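Local coordinates for ABC transporter, periplasmic solute-binding protein (Rhizobium meliloti, PDB 4WED) that probably binds a solute, perhaps a peptide or nickel, in the periplasm for uptake by an ABC transporter, at residues Ala59-Met64 and Tyr165-Arg170; Leu49-His54 and Gly181-Pro186; Met64-Val69 and Val187-Trp192; Val40-Pro45 and Tyr55-Ile60. All coordinates share one frame; numbering follows the deposited sequence.

Contact 1: residues Ala59-Met64 and Tyr165-Arg170. With NA (sodium ion), chain B.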
# COMPACT_ATOMS: atom_id res chain seq x y z
N ALA A 59 1.04 8.62 -9.86
CA ALA A 59 2.45 8.70 -10.19
C ALA A 59 2.82 9.88 -11.08
O ALA A 59 3.93 10.37 -11.04
CB ALA A 59 2.87 7.39 -10.82
N ILE A 60 1.88 10.35 -11.88
CA ILE A 60 2.14 11.51 -12.75
C ILE A 60 2.15 12.77 -11.95
O ILE A 60 3.02 13.61 -12.14
CB ILE A 60 1.04 11.70 -13.83
CG1 ILE A 60 0.91 10.45 -14.72
CG2 ILE A 60 1.32 12.91 -14.71
CD1 ILE A 60 2.17 10.04 -15.47
N GLN A 61 1.22 12.87 -11.02
CA GLN A 61 1.12 14.00 -10.11
C GLN A 61 2.39 14.10 -9.30
O GLN A 61 2.87 15.17 -9.02
CB GLN A 61 -0.08 13.84 -9.19
CG GLN A 61 -1.36 14.36 -9.78
CD GLN A 61 -2.58 13.71 -9.19
OE1 GLN A 61 -2.64 12.52 -9.02
NE2 GLN A 61 -3.56 14.51 -8.87
N ASP A 62 2.94 12.95 -8.96
CA ASP A 62 4.15 12.87 -8.17
C ASP A 62 5.34 13.48 -8.89
O ASP A 62 6.33 13.80 -8.27
CB ASP A 62 4.41 11.44 -7.78
CG ASP A 62 5.60 11.29 -6.91
OD1 ASP A 62 5.76 12.02 -5.93
OD2 ASP A 62 6.39 10.41 -7.20
N LEU A 63 5.24 13.61 -10.20
CA LEU A 63 6.26 14.25 -11.01
C LEU A 63 6.54 15.73 -10.76
O LEU A 63 7.66 16.17 -10.85
CB LEU A 63 5.94 14.06 -12.48
CG LEU A 63 6.15 12.64 -12.94
CD1 LEU A 63 5.55 12.47 -14.31
CD2 LEU A 63 7.64 12.37 -12.94
N MSE A 64 5.50 16.50 -10.50
CA MSE A 64 5.61 17.95 -10.32
C MSE A 64 5.02 18.44 -9.04
O MSE A 64 5.24 19.58 -8.67
CB MSE A 64 4.93 18.69 -11.49
CG MSE A 64 3.41 18.77 -11.40
SE MSE A 64 2.53 17.08 -11.94
CE MSE A 64 2.96 17.27 -13.88
N TYR A 165 0.75 12.02 1.30
CA TYR A 165 0.01 11.45 0.18
C TYR A 165 0.20 12.24 -1.11
O TYR A 165 0.58 13.42 -1.10
CB TYR A 165 -1.49 11.42 0.47
CG TYR A 165 -1.98 10.44 1.50
CD1 TYR A 165 -1.10 9.66 2.26
CD2 TYR A 165 -3.34 10.36 1.79
CE1 TYR A 165 -1.58 8.82 3.25
CE2 TYR A 165 -3.82 9.51 2.77
CZ TYR A 165 -2.94 8.76 3.50
OH TYR A 165 -3.45 7.91 4.45
N THR A 166 -0.11 11.58 -2.21
CA THR A 166 0.05 12.15 -3.53
C THR A 166 -1.03 13.21 -3.64
O THR A 166 -0.77 14.30 -4.05
CB THR A 166 -0.03 11.09 -4.67
OG1 THR A 166 1.13 10.24 -4.60
CG2 THR A 166 -0.04 11.77 -6.07
N ARG A 167 -2.24 12.90 -3.21
CA ARG A 167 -3.31 13.88 -3.19
C ARG A 167 -4.14 13.65 -1.95
O ARG A 167 -4.20 12.53 -1.47
CB ARG A 167 -4.19 13.71 -4.42
CG ARG A 167 -4.84 12.35 -4.49
CD ARG A 167 -5.94 12.30 -5.53
NE ARG A 167 -5.38 12.17 -6.86
CZ ARG A 167 -5.74 11.24 -7.73
NH1 ARG A 167 -6.67 10.36 -7.43
NH2 ARG A 167 -5.16 11.21 -8.91
N PRO A 168 -4.80 14.68 -1.40
CA PRO A 168 -4.82 16.06 -1.90
C PRO A 168 -3.80 16.99 -1.26
O PRO A 168 -3.91 18.21 -1.35
CB PRO A 168 -6.20 16.52 -1.45
CG PRO A 168 -6.34 15.89 -0.12
CD PRO A 168 -5.71 14.53 -0.25
N THR A 169 -2.79 16.41 -0.66
CA THR A 169 -1.91 17.14 0.23
C THR A 169 -0.77 17.94 -0.38
O THR A 169 0.18 18.29 0.34
CB THR A 169 -1.27 16.10 1.16
OG1 THR A 169 -0.79 15.00 0.37
CG2 THR A 169 -2.31 15.62 2.10
N ARG A 170 -0.81 18.22 -1.67
CA ARG A 170 0.36 18.82 -2.31
C ARG A 170 0.07 20.20 -2.82
O ARG A 170 -1.08 20.62 -2.80
CB ARG A 170 0.93 17.89 -3.36
CG ARG A 170 1.15 16.50 -2.76
CD ARG A 170 2.13 15.68 -3.56
NE ARG A 170 2.43 14.43 -2.89
CZ ARG A 170 3.34 13.55 -3.33
NH1 ARG A 170 4.03 13.79 -4.46
NH2 ARG A 170 3.56 12.43 -2.65
NA NA B . 7.78 10.34 -5.31
O HOH W 1 6.72 11.49 -3.28
O HOH W 2 9.04 8.91 -6.83
O HOH W 3 8.27 12.20 -6.11

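Contact 2: residues Leu49-His54 and Gly181-Pro186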
# COMPACT_ATOMS: atom_id res chain seq x y z
N LEU A 49 -4.97 16.63 -13.79
CA LEU A 49 -3.95 16.54 -12.75
C LEU A 49 -4.25 17.35 -11.50
O LEU A 49 -3.37 17.47 -10.63
CB LEU A 49 -2.62 17.02 -13.31
CG LEU A 49 -2.16 16.31 -14.59
CD1 LEU A 49 -0.90 16.96 -15.14
CD2 LEU A 49 -1.87 14.84 -14.32
N ASP A 50 -5.45 17.93 -11.43
CA ASP A 50 -5.90 18.73 -10.27
C ASP A 50 -5.44 18.02 -8.98
O ASP A 50 -5.95 16.95 -8.65
CB ASP A 50 -7.42 18.88 -10.32
CG ASP A 50 -7.94 19.92 -9.36
OD1 ASP A 50 -7.29 20.14 -8.32
OD2 ASP A 50 -9.03 20.52 -9.64
N PRO A 51 -4.47 18.61 -8.27
CA PRO A 51 -3.88 17.90 -7.11
C PRO A 51 -4.84 17.77 -5.95
O PRO A 51 -4.54 17.09 -4.97
CB PRO A 51 -2.68 18.78 -6.73
CG PRO A 51 -3.02 20.14 -7.21
CD PRO A 51 -3.90 19.96 -8.44
N GLN A 52 -5.98 18.45 -6.04
CA GLN A 52 -7.07 18.27 -5.07
C GLN A 52 -8.32 17.64 -5.68
O GLN A 52 -9.41 17.83 -5.18
CB GLN A 52 -7.40 19.61 -4.39
CG GLN A 52 -6.33 20.05 -3.40
CD GLN A 52 -5.19 20.80 -4.03
OE1 GLN A 52 -5.39 21.62 -4.92
NE2 GLN A 52 -3.97 20.57 -3.53
N SER A 53 -8.18 16.87 -6.75
CA SER A 53 -9.28 16.06 -7.20
C SER A 53 -8.86 14.59 -7.38
O SER A 53 -7.79 14.21 -6.91
CB SER A 53 -9.89 16.66 -8.46
OG SER A 53 -11.23 16.25 -8.53
N HIS A 54 -9.67 13.78 -8.06
CA HIS A 54 -9.45 12.32 -8.10
C HIS A 54 -9.43 11.67 -9.51
O HIS A 54 -9.76 10.48 -9.67
CB HIS A 54 -10.48 11.62 -7.20
CG HIS A 54 -11.90 11.74 -7.67
ND1 HIS A 54 -12.63 12.91 -7.58
CD2 HIS A 54 -12.75 10.81 -8.19
CE1 HIS A 54 -13.85 12.72 -8.06
NE2 HIS A 54 -13.95 11.45 -8.42
N GLY A 181 -10.94 30.10 -9.07
CA GLY A 181 -10.22 29.17 -8.23
C GLY A 181 -10.11 27.77 -8.82
O GLY A 181 -9.66 26.87 -8.14
N LYS A 182 -10.53 27.57 -10.07
CA LYS A 182 -10.53 26.24 -10.66
C LYS A 182 -9.11 25.89 -11.13
O LYS A 182 -8.42 26.73 -11.73
CB LYS A 182 -11.54 26.18 -11.81
CG LYS A 182 -12.96 26.55 -11.41
N PHE A 183 -8.66 24.67 -10.86
CA PHE A 183 -7.38 24.22 -11.39
C PHE A 183 -7.28 24.42 -12.93
O PHE A 183 -8.18 24.02 -13.69
CB PHE A 183 -7.14 22.76 -11.04
CG PHE A 183 -5.98 22.13 -11.77
CD1 PHE A 183 -6.16 21.51 -13.01
CD2 PHE A 183 -4.72 22.12 -11.21
CE1 PHE A 183 -5.10 20.93 -13.69
CE2 PHE A 183 -3.65 21.50 -11.85
CZ PHE A 183 -3.84 20.92 -13.09
N LYS A 184 -6.19 25.06 -13.34
CA LYS A 184 -5.87 25.33 -14.73
C LYS A 184 -4.65 24.47 -15.11
O LYS A 184 -4.83 23.35 -15.56
CB LYS A 184 -5.63 26.82 -14.94
CG LYS A 184 -6.92 27.62 -15.12
N GLU A 185 -3.43 24.95 -14.89
CA GLU A 185 -2.23 24.24 -15.30
C GLU A 185 -1.51 23.57 -14.11
O GLU A 185 -1.61 24.05 -12.98
CB GLU A 185 -1.28 25.19 -16.04
N PRO A 186 -0.76 22.47 -14.36
CA PRO A 186 -0.17 21.74 -13.25
C PRO A 186 1.16 22.33 -12.79
O PRO A 186 2.23 21.74 -13.01
CB PRO A 186 0.02 20.34 -13.83
CG PRO A 186 0.34 20.62 -15.28
CD PRO A 186 -0.41 21.88 -15.67

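Contact 3: residues Met64-Val69 and Val187-Trp192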
# COMPACT_ATOMS: atom_id res chain seq x y z
N MSE A 64 5.50 16.50 -10.50
CA MSE A 64 5.61 17.95 -10.32
C MSE A 64 5.02 18.44 -9.04
O MSE A 64 5.24 19.58 -8.67
CB MSE A 64 4.93 18.69 -11.49
CG MSE A 64 3.41 18.77 -11.40
SE MSE A 64 2.53 17.08 -11.94
CE MSE A 64 2.96 17.27 -13.88
N PHE A 65 4.23 17.62 -8.36
CA PHE A 65 3.68 18.04 -7.08
C PHE A 65 4.47 17.47 -5.92
O PHE A 65 4.92 16.32 -5.93
CB PHE A 65 2.16 17.79 -7.00
CG PHE A 65 1.37 18.61 -8.03
CD1 PHE A 65 1.35 20.01 -7.98
CD2 PHE A 65 0.64 18.00 -9.02
CE1 PHE A 65 0.62 20.75 -8.89
CE2 PHE A 65 -0.09 18.73 -9.95
CZ PHE A 65 -0.08 20.12 -9.89
N GLU A 66 4.69 18.30 -4.92
CA GLU A 66 5.44 17.87 -3.76
C GLU A 66 4.65 18.07 -2.50
O GLU A 66 3.84 18.99 -2.41
CB GLU A 66 6.77 18.60 -3.66
CG GLU A 66 7.83 18.02 -4.59
CD GLU A 66 9.15 18.76 -4.49
OE1 GLU A 66 9.07 20.01 -4.49
OE2 GLU A 66 10.25 18.10 -4.44
N PRO A 67 4.86 17.17 -1.52
CA PRO A 67 4.24 17.33 -0.21
C PRO A 67 5.13 18.06 0.81
O PRO A 67 6.31 18.34 0.55
CB PRO A 67 4.08 15.88 0.25
CG PRO A 67 5.33 15.25 -0.28
CD PRO A 67 5.64 15.93 -1.60
N LEU A 68 4.57 18.31 1.99
CA LEU A 68 5.34 18.81 3.09
C LEU A 68 6.41 17.80 3.52
O LEU A 68 7.57 18.16 3.74
CB LEU A 68 4.40 19.07 4.28
CG LEU A 68 3.44 20.21 4.06
CD1 LEU A 68 2.36 20.17 5.13
CD2 LEU A 68 4.17 21.54 4.10
N VAL A 69 5.98 16.55 3.68
CA VAL A 69 6.87 15.47 4.07
C VAL A 69 6.66 14.34 3.11
O VAL A 69 5.57 14.18 2.56
CB VAL A 69 6.60 14.95 5.51
CG1 VAL A 69 6.92 16.02 6.51
CG2 VAL A 69 5.16 14.50 5.70
N VAL A 187 1.05 23.47 -12.10
CA VAL A 187 2.17 24.28 -11.63
C VAL A 187 2.49 23.96 -10.17
O VAL A 187 2.11 24.69 -9.25
CB VAL A 187 1.85 25.79 -11.76
CG1 VAL A 187 3.06 26.66 -11.44
CG2 VAL A 187 1.33 26.12 -13.15
N GLY A 188 3.21 22.87 -9.96
CA GLY A 188 3.70 22.52 -8.64
C GLY A 188 5.12 23.00 -8.45
O GLY A 188 5.56 23.87 -9.17
N THR A 189 5.80 22.42 -7.47
CA THR A 189 7.21 22.74 -7.12
C THR A 189 8.19 21.64 -7.49
O THR A 189 9.39 21.76 -7.29
CB THR A 189 7.37 22.93 -5.60
OG1 THR A 189 6.76 21.83 -4.91
CG2 THR A 189 6.68 24.20 -5.17
N GLY A 190 7.66 20.54 -8.01
CA GLY A 190 8.44 19.33 -8.24
C GLY A 190 9.46 19.42 -9.40
O GLY A 190 9.53 20.42 -10.13
N PRO A 191 10.27 18.38 -9.54
CA PRO A 191 11.39 18.38 -10.49
C PRO A 191 11.03 18.40 -11.99
O PRO A 191 11.88 18.76 -12.76
CB PRO A 191 12.17 17.11 -10.11
CG PRO A 191 11.23 16.27 -9.28
CD PRO A 191 10.17 17.15 -8.74
N TRP A 192 9.79 18.09 -12.37
CA TRP A 192 9.34 17.94 -13.76
C TRP A 192 8.26 18.94 -14.15
O TRP A 192 7.33 19.16 -13.40
CB TRP A 192 8.77 16.53 -13.97
CG TRP A 192 9.81 15.48 -13.80
CD1 TRP A 192 10.00 14.69 -12.71
CD2 TRP A 192 10.86 15.18 -14.71
NE1 TRP A 192 11.09 13.88 -12.90
CE2 TRP A 192 11.62 14.15 -14.14
CE3 TRP A 192 11.21 15.66 -16.01
CZ2 TRP A 192 12.73 13.59 -14.78
CZ3 TRP A 192 12.30 15.13 -16.65
CH2 TRP A 192 13.05 14.10 -16.03
O HOH W 4 4.22 20.95 -5.40

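Contact 4: residues Val40-Pro45 and Tyr55-Ile60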
# COMPACT_ATOMS: atom_id res chain seq x y z
N VAL A 40 8.50 5.86 -20.12
CA VAL A 40 7.82 5.10 -19.10
C VAL A 40 6.42 4.78 -19.58
O VAL A 40 5.70 5.67 -19.98
CB VAL A 40 7.73 5.94 -17.82
CG1 VAL A 40 6.76 5.34 -16.81
CG2 VAL A 40 9.12 6.12 -17.22
N ALA A 41 6.03 3.52 -19.53
CA ALA A 41 4.69 3.17 -19.96
C ALA A 41 3.69 3.63 -18.93
O ALA A 41 4.00 3.71 -17.77
CB ALA A 41 4.57 1.68 -20.19
N ILE A 42 2.50 3.98 -19.39
CA ILE A 42 1.33 4.13 -18.54
C ILE A 42 0.16 3.48 -19.27
O ILE A 42 0.09 3.49 -20.50
CB ILE A 42 1.03 5.61 -18.20
CG1 ILE A 42 0.83 6.46 -19.47
CG2 ILE A 42 2.15 6.20 -17.34
CD1 ILE A 42 0.44 7.91 -19.19
N ALA A 43 -0.75 2.89 -18.51
CA ALA A 43 -1.73 1.97 -19.03
C ALA A 43 -2.94 2.71 -19.55
O ALA A 43 -3.79 2.12 -20.22
CB ALA A 43 -2.15 0.99 -17.97
N LYS A 44 -2.99 4.00 -19.27
CA LYS A 44 -4.06 4.85 -19.75
C LYS A 44 -3.65 6.32 -19.63
O LYS A 44 -2.71 6.61 -18.95
CB LYS A 44 -5.35 4.56 -19.00
CG LYS A 44 -5.30 4.82 -17.52
CD LYS A 44 -6.71 4.69 -16.99
CE LYS A 44 -6.79 4.65 -15.49
NZ LYS A 44 -7.99 3.85 -15.12
N PRO A 45 -4.33 7.24 -20.36
CA PRO A 45 -3.94 8.66 -20.29
C PRO A 45 -3.77 9.16 -18.83
O PRO A 45 -4.44 8.68 -17.92
CB PRO A 45 -5.10 9.36 -20.96
CG PRO A 45 -5.61 8.36 -21.94
CD PRO A 45 -5.49 7.04 -21.23
N TYR A 55 -8.99 12.42 -10.51
CA TYR A 55 -9.03 11.94 -11.90
C TYR A 55 -7.67 11.55 -12.52
O TYR A 55 -7.64 11.03 -13.64
CB TYR A 55 -9.73 12.98 -12.80
CG TYR A 55 -11.16 13.23 -12.40
CD1 TYR A 55 -12.17 12.28 -12.66
CD2 TYR A 55 -11.53 14.40 -11.75
CE1 TYR A 55 -13.48 12.50 -12.29
CE2 TYR A 55 -12.84 14.63 -11.36
CZ TYR A 55 -13.81 13.68 -11.63
OH TYR A 55 -15.11 13.96 -11.23
N ALA A 56 -6.57 11.80 -11.85
CA ALA A 56 -5.27 11.51 -12.45
C ALA A 56 -4.68 10.18 -12.02
O ALA A 56 -5.06 9.60 -11.01
CB ALA A 56 -4.28 12.61 -12.13
N ILE A 57 -3.72 9.72 -12.82
CA ILE A 57 -2.76 8.73 -12.37
C ILE A 57 -1.84 9.41 -11.34
O ILE A 57 -1.14 10.36 -11.67
CB ILE A 57 -1.89 8.18 -13.52
CG1 ILE A 57 -2.75 7.50 -14.59
CG2 ILE A 57 -0.83 7.20 -12.99
CD1 ILE A 57 -1.94 7.01 -15.78
N TRP A 58 -1.83 8.89 -10.11
CA TRP A 58 -1.06 9.46 -8.98
C TRP A 58 0.42 9.65 -9.30
O TRP A 58 0.98 10.70 -9.06
CB TRP A 58 -1.19 8.58 -7.74
CG TRP A 58 -2.61 8.45 -7.23
CD1 TRP A 58 -3.26 9.28 -6.38
CD2 TRP A 58 -3.52 7.38 -7.51
NE1 TRP A 58 -4.53 8.82 -6.14
CE2 TRP A 58 -4.71 7.64 -6.80
CE3 TRP A 58 -3.44 6.21 -8.29
CZ2 TRP A 58 -5.83 6.81 -6.86
CZ3 TRP A 58 -4.55 5.37 -8.36
CH2 TRP A 58 -5.73 5.68 -7.65
N ALA A 59 1.04 8.62 -9.86
CA ALA A 59 2.45 8.70 -10.19
C ALA A 59 2.82 9.88 -11.08
O ALA A 59 3.93 10.37 -11.04
CB ALA A 59 2.87 7.39 -10.82
N ILE A 60 1.88 10.35 -11.88
CA ILE A 60 2.14 11.51 -12.75
C ILE A 60 2.15 12.77 -11.95
O ILE A 60 3.02 13.61 -12.14
CB ILE A 60 1.04 11.70 -13.83
CG1 ILE A 60 0.91 10.45 -14.72
CG2 ILE A 60 1.32 12.91 -14.71
CD1 ILE A 60 2.17 10.04 -15.47

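Contact 1: residues Ala59-Met64 and Tyr165-Arg170
With its CG anti to the backbone N (chi1 -177°), Asp62 carries its carboxylate out beside helix 58-61, where Arg170, stretched straight from CG to NE, brings up its guanidinium. Arg170 NH1 donates to Asp62 OD1 over 2.9 Å, a salt bridge with an N-H...O angle of 161° that uses the oxygen's anti lone pair. The oxygen lies at the guanidinium edge, in its plane, although the two flat groups are turned 69° against each other. The carboxylate also chelates the sodium ion, through Asp62 OD2 at 2.3 Å and Asp62 OD1 at 2.7 Å; three waters and Asp515 are its other ligands. Metal and arginine probably favour the ionised acid. In this family 5 solute-binding protein the pair joins helix 58-61 to the long loop ahead of strand 192-197, and a glycerol, probably from the crystallisation liquor, held by the backbone N of Thr166 and of Arg167 may mark a pocket. Arg170 NE binds Tyr165 O at 2.8 Å, while Ser164 O and Phe65 O take further guanidinium hydrogens and fix its rotation. A methionine at Arg170 would probably leave Asp62 OD1 without its cationic mate and Tyr165 O without its donor. Thr166 OG1 sits over one face of the Arg170 guanidinium, offset toward its rim, bonded to Tyr514 O, and Thr166 CG2 packs on Gln61 CB at 3.7 Å. Arg167 NH2 reaches Gln61 OE1 at 2.8 Å, the side chains crossing at about a right angle, and also binds Ala56 O.

Contact 2: residues Leu49-His54 and Gly181-Pro186
Measured between CA atoms, the backbones come closest at 5.8 Å from Asp50 CA to Phe183 CA, where a type I beta turn begins that runs to Ser53. Chi1 of 169° turns the Phe183 ring away from its own N and lays it flat under this corner. Asp50 CA is 3.7 Å from the Phe183 ring centroid and only 11° off the normal, a CH-pi contact over the face, and the carbonyl carbon of Leu49 lies over that face too. The Asp50 side chain runs back past the phenylalanine in the opposite direction, so that Asp50 OD2 comes within 3.2 Å of Phe183 CB. Asp50 OD1 is taken by Gln52 N at 3.1 Å, on its anti side and 31° out of the carboxylate plane: an Asx turn, which probably helps hold the corner. In the fold, this ties the loop between strand 37-42 and helix 58-61 to the one leading into strand 192-197. Pro51 CD meets Phe183 CD2 obliquely at 3.6 Å. Toward the ring's far end, Leu49 CD1 packs on Pro186 CB at 3.7 Å, and Pro186 CB lies at the ring edge, in its plane. Leu49 and Pro186 also touch Gln194 of strand 192-197.

Contact 3: residues Met64-Val69 and Val187-Trp192
The loop between helix 58-61 and strand 69-71 meets, at Met64 to Glu66, the glycine-rich lead-in to strand 192-197. Gly190 N donates to Met64 O at 2.7 Å, from well above the carbonyl plane (48° out of it), and Gly188 CA adds a CA-H...O contact to the same oxygen at 3.3 Å. Both positions suit glycine, since with this backbone a CB on Gly188 would fall against Met64 O and Phe65 CD1, and one on Gly190 against Met64 C. The Phe65 ring, one face covered by CG of Met64 (modelled as selenomethionine), meets Gly188 CA obliquely through CD1 at 3.5 Å. Glu66, extended beyond CG, offers the anti lone pair of OE1 to Thr189 OG1 at 3.0 Å; Trp211 NE1 also binds OE1, and Tyr210 OH binds OE2. Water 4 bridges the backbones, accepting from Glu66 N at 2.7 Å and Thr189 N at 3.0 Å. Cutting Glu66 back to an alanine is likely to leave the Thr189 hydroxyl, Tyr210 and Trp211 without their carboxylate partner. Leu68 packs on strand 93-98, while Met64 and Trp192 lie against Phe204 of strand 201-206, the neighbour of strand 192-197 in a mixed sheet.

Contact 4: residues Val40-Pro45 and Tyr55-Ile60
Ile57 CD1 is the methyl on which this contact turns. It reaches Lys44 O at 3.3 Å and Pro45 O at 3.7 Å, so it sits against the two carbonyl oxygens where the chain leaves strand 37-42. Ile57 CD1 also packs on Ile42 CB at 4.1 Å, and the aliphatic part of Lys44 comes alongside, its CG 4.4 Å from Ile57 CD1. A second, looser touch joins Ile42 CG2 to Ile60 CD1 at 4.3 Å. Ile57 can span the distance because CG1 is anti to the carbonyl carbon and CD1 continues the extended line (chi2 177°), although the nearest CA atoms, Pro45 CA and Ile57 CA, are 8.0 Å apart. The touching groups are aliphatic, with two carbonyl oxygens as part of the wall. Ile57 occupies the N-cap position of helix 58-61; Ile57 and Ile60, three residues apart, both point toward 40-45, and Ile60 N bonds to Ile57 O at 3.0 Å. The contact therefore seats the start of the helix beside the end of strand 37-42 of a mixed sheet, which runs parallel to strand 219-224. From the strand side, Ile42 is held by backbone bonds with Lys223 and Ile225 and packs on Ala222 and Val224 of strand 219-224. On the helix side Ile60 also touches Met516. Ala41 and Ala43 touch Arg231 of helix 228-237.

In the fold
From the N terminus, contact 4 closes the shortest loop, folding helix 58-61 back onto the end of strand 37-42. Within that loop begins contact 2, which crosses contact 4 and reaches far ahead to residues 181-186. Contact 1 is nested inside the loop of contact 2; it shares Ala59 and Ile60 with contact 4 and Met64 with contact 3. Contact 3 follows contact 4 in series, crosses both contact 1 and contact 2, and ends at strand 192-197. Arg170 and Phe65 join contacts 1 and 3, Gln52 and Pro168 contacts 1 and 2. Contacts 1 to 3 tie the chain around helix 58-61 to the long loop between helix 159-162 and strand 192-197.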